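Local coordinates for protein exonuclease (Laribacter hongkongensis, PDB 3SYY) that digests double-stranded DNA with strict 5'-to-3' polarity, as a magnesium-binding alkaline exonuclease related to lambda exonuclease, at residues Asn38-Leu43 and Leu188-Ala193; Met138-Ala143 and Ala178-Glu183. All blocks are in the same frame, centred on the assembly; numbering follows the deposited sequence.

Contact 1: Asn38-Leu43 and Leu188-Ala193; sequences NYMAEL and LAELEA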
loop_
_atom_site.group_PDB
_atom_site.type_symbol
_atom_site.label_atom_id
_atom_site.label_comp_id
_atom_site.label_asym_id
_atom_site.label_seq_id
_atom_site.Cartn_x
_atom_site.Cartn_y
_atom_site.Cartn_z
ATOM N N ASN A 38 -17.460 6.301 -0.579
ATOM C CA ASN A 38 -16.393 6.216 -1.598
ATOM C C ASN A 38 -16.903 5.695 -2.937
ATOM O O ASN A 38 -16.497 6.171 -3.981
ATOM C CB ASN A 38 -15.216 5.326 -1.108
ATOM C CG ASN A 38 -14.481 5.943 0.065
ATOM O OD1 ASN A 38 -14.473 7.166 0.216
ATOM N ND2 ASN A 38 -13.885 5.106 0.917
ATOM N N TYR A 39 -17.805 4.711 -2.908
ATOM C CA TYR A 39 -18.403 4.223 -4.166
ATOM C C TYR A 39 -19.267 5.320 -4.790
ATOM O O TYR A 39 -19.234 5.523 -5.973
ATOM C CB TYR A 39 -19.273 2.982 -3.871
ATOM C CG TYR A 39 -19.769 2.247 -5.092
ATOM C CD1 TYR A 39 -18.979 2.135 -6.228
ATOM C CD2 TYR A 39 -21.029 1.639 -5.093
ATOM C CE1 TYR A 39 -19.440 1.430 -7.352
ATOM C CE2 TYR A 39 -21.477 0.947 -6.199
ATOM C CZ TYR A 39 -20.716 0.839 -7.300
ATOM O OH TYR A 39 -21.187 0.151 -8.393
ATOM N N MET A 40 -20.056 5.997 -3.964
ATOM C CA MET A 40 -20.898 7.113 -4.462
ATOM C C MET A 40 -20.025 8.138 -5.222
ATOM O O MET A 40 -20.327 8.504 -6.358
ATOM C CB MET A 40 -21.637 7.686 -3.271
ATOM C CG MET A 40 -22.102 9.089 -3.434
ATOM S SD MET A 40 -23.785 9.078 -3.910
ATOM C CE MET A 40 -24.580 8.277 -2.524
ATOM N N ALA A 41 -18.873 8.512 -4.629
ATOM C CA ALA A 41 -17.936 9.446 -5.251
ATOM C C ALA A 41 -17.420 8.877 -6.564
ATOM O O ALA A 41 -17.323 9.579 -7.582
ATOM C CB ALA A 41 -16.773 9.784 -4.267
ATOM N N GLU A 42 -17.122 7.571 -6.591
ATOM C CA GLU A 42 -16.655 6.965 -7.812
ATOM C C GLU A 42 -17.698 7.084 -8.931
ATOM O O GLU A 42 -17.359 7.357 -10.094
ATOM C CB GLU A 42 -16.439 5.440 -7.612
ATOM C CG GLU A 42 -15.074 4.964 -7.252
ATOM C CD GLU A 42 -15.107 3.441 -7.004
ATOM O OE1 GLU A 42 -15.045 3.049 -5.831
ATOM O OE2 GLU A 42 -15.263 2.705 -7.990
ATOM N N LEU A 43 -18.949 6.779 -8.608
ATOM C CA LEU A 43 -20.003 6.809 -9.641
ATOM C C LEU A 43 -20.329 8.279 -10.072
ATOM O O LEU A 43 -20.597 8.542 -11.248
ATOM C CB LEU A 43 -21.235 6.113 -9.111
ATOM C CG LEU A 43 -21.018 4.610 -8.830
ATOM C CD1 LEU A 43 -22.378 3.956 -8.587
ATOM C CD2 LEU A 43 -20.377 3.979 -9.999
ATOM N N LEU A 188 -29.082 5.268 -5.515
ATOM C CA LEU A 188 -29.140 5.866 -6.847
ATOM C C LEU A 188 -29.858 7.242 -6.793
ATOM O O LEU A 188 -29.529 8.125 -7.547
ATOM C CB LEU A 188 -29.834 4.954 -7.859
ATOM C CG LEU A 188 -28.898 3.817 -8.336
ATOM C CD1 LEU A 188 -29.725 2.593 -8.929
ATOM C CD2 LEU A 188 -27.881 4.353 -9.333
ATOM N N ALA A 189 -30.800 7.394 -5.878
ATOM C CA ALA A 189 -31.533 8.682 -5.768
ATOM C C ALA A 189 -30.561 9.782 -5.327
ATOM O O ALA A 189 -30.572 10.880 -5.910
ATOM C CB ALA A 189 -32.713 8.538 -4.775
ATOM N N GLU A 190 -29.700 9.465 -4.356
ATOM C CA GLU A 190 -28.705 10.389 -3.821
ATOM C C GLU A 190 -27.659 10.721 -4.828
ATOM O O GLU A 190 -27.299 11.901 -4.976
ATOM C CB GLU A 190 -28.024 9.874 -2.562
ATOM C CG GLU A 190 -28.952 9.704 -1.380
ATOM C CD GLU A 190 -28.291 8.832 -0.300
ATOM O OE1 GLU A 190 -28.994 8.021 0.334
ATOM O OE2 GLU A 190 -27.064 8.932 -0.123
ATOM N N LEU A 191 -27.183 9.696 -5.533
ATOM C CA LEU A 191 -26.265 9.871 -6.661
ATOM C C LEU A 191 -26.791 10.825 -7.746
ATOM O O LEU A 191 -26.095 11.774 -8.165
ATOM C CB LEU A 191 -25.897 8.490 -7.245
ATOM C CG LEU A 191 -25.174 8.380 -8.565
ATOM C CD1 LEU A 191 -23.850 9.057 -8.417
ATOM C CD2 LEU A 191 -24.900 6.868 -8.834
ATOM N N GLU A 192 -28.000 10.581 -8.225
ATOM C CA GLU A 192 -28.567 11.429 -9.258
ATOM C C GLU A 192 -28.843 12.887 -8.794
ATOM O O GLU A 192 -28.571 13.858 -9.537
ATOM C CB GLU A 192 -29.794 10.768 -9.807
ATOM C CG GLU A 192 -29.370 9.694 -10.755
ATOM C CD GLU A 192 -30.482 8.747 -11.063
ATOM O OE1 GLU A 192 -30.293 7.976 -12.025
ATOM O OE2 GLU A 192 -31.527 8.768 -10.368
ATOM N N ALA A 193 -29.311 13.025 -7.559
ATOM C CA ALA A 193 -29.504 14.343 -6.958
ATOM C C ALA A 193 -28.188 15.075 -6.808
ATOM O O ALA A 193 -28.110 16.287 -7.032
ATOM C CB ALA A 193 -30.173 14.222 -5.600
#
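Two helices of the YqaJ-type exonuclease fold, 34-49 and the long C-terminal 174-205, pack here through M40 and L43 against E190 and L191. Their segment axes approach to 10.2 Å and cross at -46°. M40 reaches over with a chain bent at chi2 and chi3, which lays its sulfur against the backbone of the partner helix: M40 SD lies 3.8 Å from L191 CA. Its methyl lies against the preceding residue, M40 CE 3.5 Å from E190 OE2. That carboxylate oxygen has its main partner in R36, a salt bridge that ties E190 back to the helix of M40. L191 holds CG anti to its own N (chi1 169°) and sets both methyls against L43, CD2 at 3.8 Å from L43 CB, the two leucine side chains crossing at about a right angle. L43 CD1, which also meets L191 CD2, lies 3.8 Å above one face of the Y39 ring, offset toward the rim. F187 touches both M40 and L43, and V16 of strand 16-17 also covers L43. This is apolar helix-helix packing bordered by the exposed E190, joining the C-terminal helix to the N-terminal part of the PDDEXK-type nuclease domain.

Contact 2: Met138-Ala143 and Ala178-Glu183; sequences MQTQMA and AEIETE
I180 carries most of the van der Waals contact between helices 132-145 and 174-205, its methyls packing on Q139 and on the hydroxyl of T140. Its CD1 lies 3.8 Å from Q139 CB and equally far from T140 OG1, while its CG2 branch comes to 3.7 Å from T140 OG1. With CG1 anti to its carbonyl carbon (chi1 -70°) and chi2 near trans, I180 sends CD1 to Q139 and T140 and leaves CG2 beside T140 alone. V21 of helix 21-25 touches both T140 and I180, closing a three-helix junction.

The segments are almost perpendicular, their axes 10.2 Å apart and crossed at -86°, so few residues meet and the buried area is modest, 170 Å². In the PDDEXK-type fold of this protein, helix 132-145 precedes strand 149-155, and the C-terminal helix, following strand 165-171, lies across helix 132-145.

T140 and Q139 have their polar partners outside the two segments. T140 OG1, although packed against the isoleucine, hydrogen-bonds to the carbonyl oxygen of K136 one turn earlier in its own helix. Q139 turns its amide aside by a bend at chi2 (-64°); OE1 accepts from the backbone N of D173 and NE2 donates to the carbonyl oxygen of E171, two bonds that fix the flat group at the approach to helix 174-205.

E181 extends beyond CG and brings OE1 to 3.8 Å from A143 CB, a van der Waals approach of a carboxylate to a methyl. The E181 side chain also touches H91 and I94.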
loop_
_atom_site.group_PDB
_atom_site.type_symbol
_atom_site.label_atom_id
_atom_site.label_comp_id
_atom_site.label_asym_id
_atom_site.label_seq_id
_atom_site.Cartn_x
_atom_site.Cartn_y
_atom_site.Cartn_z
ATOM N N MET A 138 -24.547 -12.210 -5.600
ATOM C CA MET A 138 -25.319 -13.233 -6.279
ATOM C C MET A 138 -26.826 -13.004 -6.168
ATOM O O MET A 138 -27.543 -13.286 -7.116
ATOM C CB MET A 138 -24.937 -14.602 -5.733
ATOM C CG MET A 138 -23.538 -15.070 -6.306
ATOM S SD MET A 138 -23.070 -16.679 -5.614
ATOM C CE MET A 138 -22.857 -16.420 -3.907
ATOM N N GLN A 139 -27.291 -12.502 -5.038
ATOM C CA GLN A 139 -28.741 -12.184 -4.935
ATOM C C GLN A 139 -29.073 -11.089 -5.924
ATOM O O GLN A 139 -30.133 -11.122 -6.555
ATOM C CB GLN A 139 -29.145 -11.804 -3.514
ATOM C CG GLN A 139 -29.065 -12.988 -2.509
ATOM C CD GLN A 139 -30.083 -14.136 -2.859
ATOM O OE1 GLN A 139 -30.982 -13.957 -3.707
ATOM N NE2 GLN A 139 -29.895 -15.305 -2.237
ATOM N N THR A 140 -28.154 -10.121 -6.099
ATOM C CA THR A 140 -28.342 -9.061 -7.087
ATOM C C THR A 140 -28.328 -9.570 -8.495
ATOM O O THR A 140 -29.089 -9.088 -9.349
ATOM C CB THR A 140 -27.218 -7.988 -6.982
ATOM O OG1 THR A 140 -27.233 -7.426 -5.662
ATOM C CG2 THR A 140 -27.395 -6.895 -8.046
ATOM N N GLN A 141 -27.457 -10.531 -8.782
ATOM C CA GLN A 141 -27.438 -11.126 -10.119
ATOM C C GLN A 141 -28.803 -11.819 -10.406
ATOM O O GLN A 141 -29.352 -11.687 -11.511
ATOM C CB GLN A 141 -26.314 -12.165 -10.219
ATOM C CG GLN A 141 -24.941 -11.607 -10.435
ATOM C CD GLN A 141 -23.843 -12.634 -10.065
ATOM O OE1 GLN A 141 -22.647 -12.363 -10.207
ATOM N NE2 GLN A 141 -24.262 -13.803 -9.625
ATOM N N MET A 142 -29.337 -12.488 -9.388
ATOM C CA MET A 142 -30.688 -13.105 -9.452
ATOM C C MET A 142 -31.804 -12.047 -9.633
ATOM O O MET A 142 -32.690 -12.203 -10.489
ATOM C CB MET A 142 -30.916 -13.991 -8.235
ATOM C CG MET A 142 -30.147 -15.305 -8.416
ATOM S SD MET A 142 -30.409 -16.525 -7.126
ATOM C CE MET A 142 -29.188 -16.156 -5.880
ATOM N N ALA A 143 -31.688 -10.950 -8.882
ATOM C CA ALA A 143 -32.565 -9.766 -9.044
ATOM C C ALA A 143 -32.592 -9.258 -10.456
ATOM O O ALA A 143 -33.690 -9.044 -11.028
ATOM C CB ALA A 143 -32.165 -8.671 -8.111
ATOM N N ALA A 178 -35.409 -7.744 -1.934
ATOM C CA ALA A 178 -36.255 -6.533 -1.800
ATOM C C ALA A 178 -35.469 -5.476 -1.029
ATOM O O ALA A 178 -35.495 -4.292 -1.388
ATOM C CB ALA A 178 -37.574 -6.856 -1.123
ATOM N N GLU A 179 -34.736 -5.914 -0.008
ATOM C CA GLU A 179 -33.904 -5.034 0.801
ATOM C C GLU A 179 -32.747 -4.416 -0.008
ATOM O O GLU A 179 -32.506 -3.210 0.091
ATOM C CB GLU A 179 -33.430 -5.804 2.020
ATOM C CG GLU A 179 -32.357 -5.178 2.866
ATOM C CD GLU A 179 -31.850 -6.171 3.922
ATOM O OE1 GLU A 179 -32.599 -7.133 4.256
ATOM O OE2 GLU A 179 -30.703 -5.997 4.411
ATOM N N ILE A 180 -32.090 -5.220 -0.849
ATOM C CA ILE A 180 -31.059 -4.729 -1.783
ATOM C C ILE A 180 -31.648 -3.660 -2.707
ATOM O O ILE A 180 -31.055 -2.590 -2.898
ATOM C CB ILE A 180 -30.477 -5.872 -2.660
ATOM C CG1 ILE A 180 -29.626 -6.819 -1.796
ATOM C CG2 ILE A 180 -29.611 -5.315 -3.801
ATOM C CD1 ILE A 180 -29.232 -8.165 -2.557
ATOM N N GLU A 181 -32.811 -3.957 -3.279
ATOM C CA GLU A 181 -33.389 -3.055 -4.256
ATOM C C GLU A 181 -33.758 -1.730 -3.542
ATOM O O GLU A 181 -33.603 -0.687 -4.111
ATOM C CB GLU A 181 -34.591 -3.716 -4.953
ATOM C CG GLU A 181 -34.174 -4.869 -5.892
ATOM C CD GLU A 181 -35.338 -5.601 -6.553
ATOM O OE1 GLU A 181 -35.111 -6.386 -7.495
ATOM O OE2 GLU A 181 -36.475 -5.393 -6.148
ATOM N N THR A 182 -34.230 -1.798 -2.305
ATOM C CA THR A 182 -34.557 -0.593 -1.544
ATOM C C THR A 182 -33.325 0.277 -1.351
ATOM O O THR A 182 -33.346 1.487 -1.681
ATOM C CB THR A 182 -35.141 -0.945 -0.214
ATOM O OG1 THR A 182 -36.387 -1.613 -0.456
ATOM C CG2 THR A 182 -35.393 0.325 0.655
ATOM N N GLU A 183 -32.263 -0.343 -0.825
ATOM C CA GLU A 183 -30.972 0.356 -0.610
ATOM C C GLU A 183 -30.369 0.898 -1.851
ATOM O O GLU A 183 -29.830 2.020 -1.832
ATOM C CB GLU A 183 -29.943 -0.560 0.016
ATOM C CG GLU A 183 -30.366 -1.022 1.357
ATOM C CD GLU A 183 -29.563 -0.419 2.472
ATOM O OE1 GLU A 183 -28.855 0.595 2.236
ATOM O OE2 GLU A 183 -29.644 -0.961 3.594
#

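Helix 174-205 serves both contacts: residues 178-183, near its start, meet helix 132-145, and residues 188-193, farther along, meet helix 34-49. The two centres are about 18 Å apart and the nearest atoms about 5 Å, so the contacts do not touch. I94 touches both segments of the long helix, E181 in 178-183 and L188 in 188-193. Contact 2 is the one near the metal centre: the side chain of T140 is about 9 Å from that of S100, and about 10 Å from that of E112 and from a bound magnesium ion. Contact 1 lies away from these metal ligands, and there A41 packs on W119 of a second subunit.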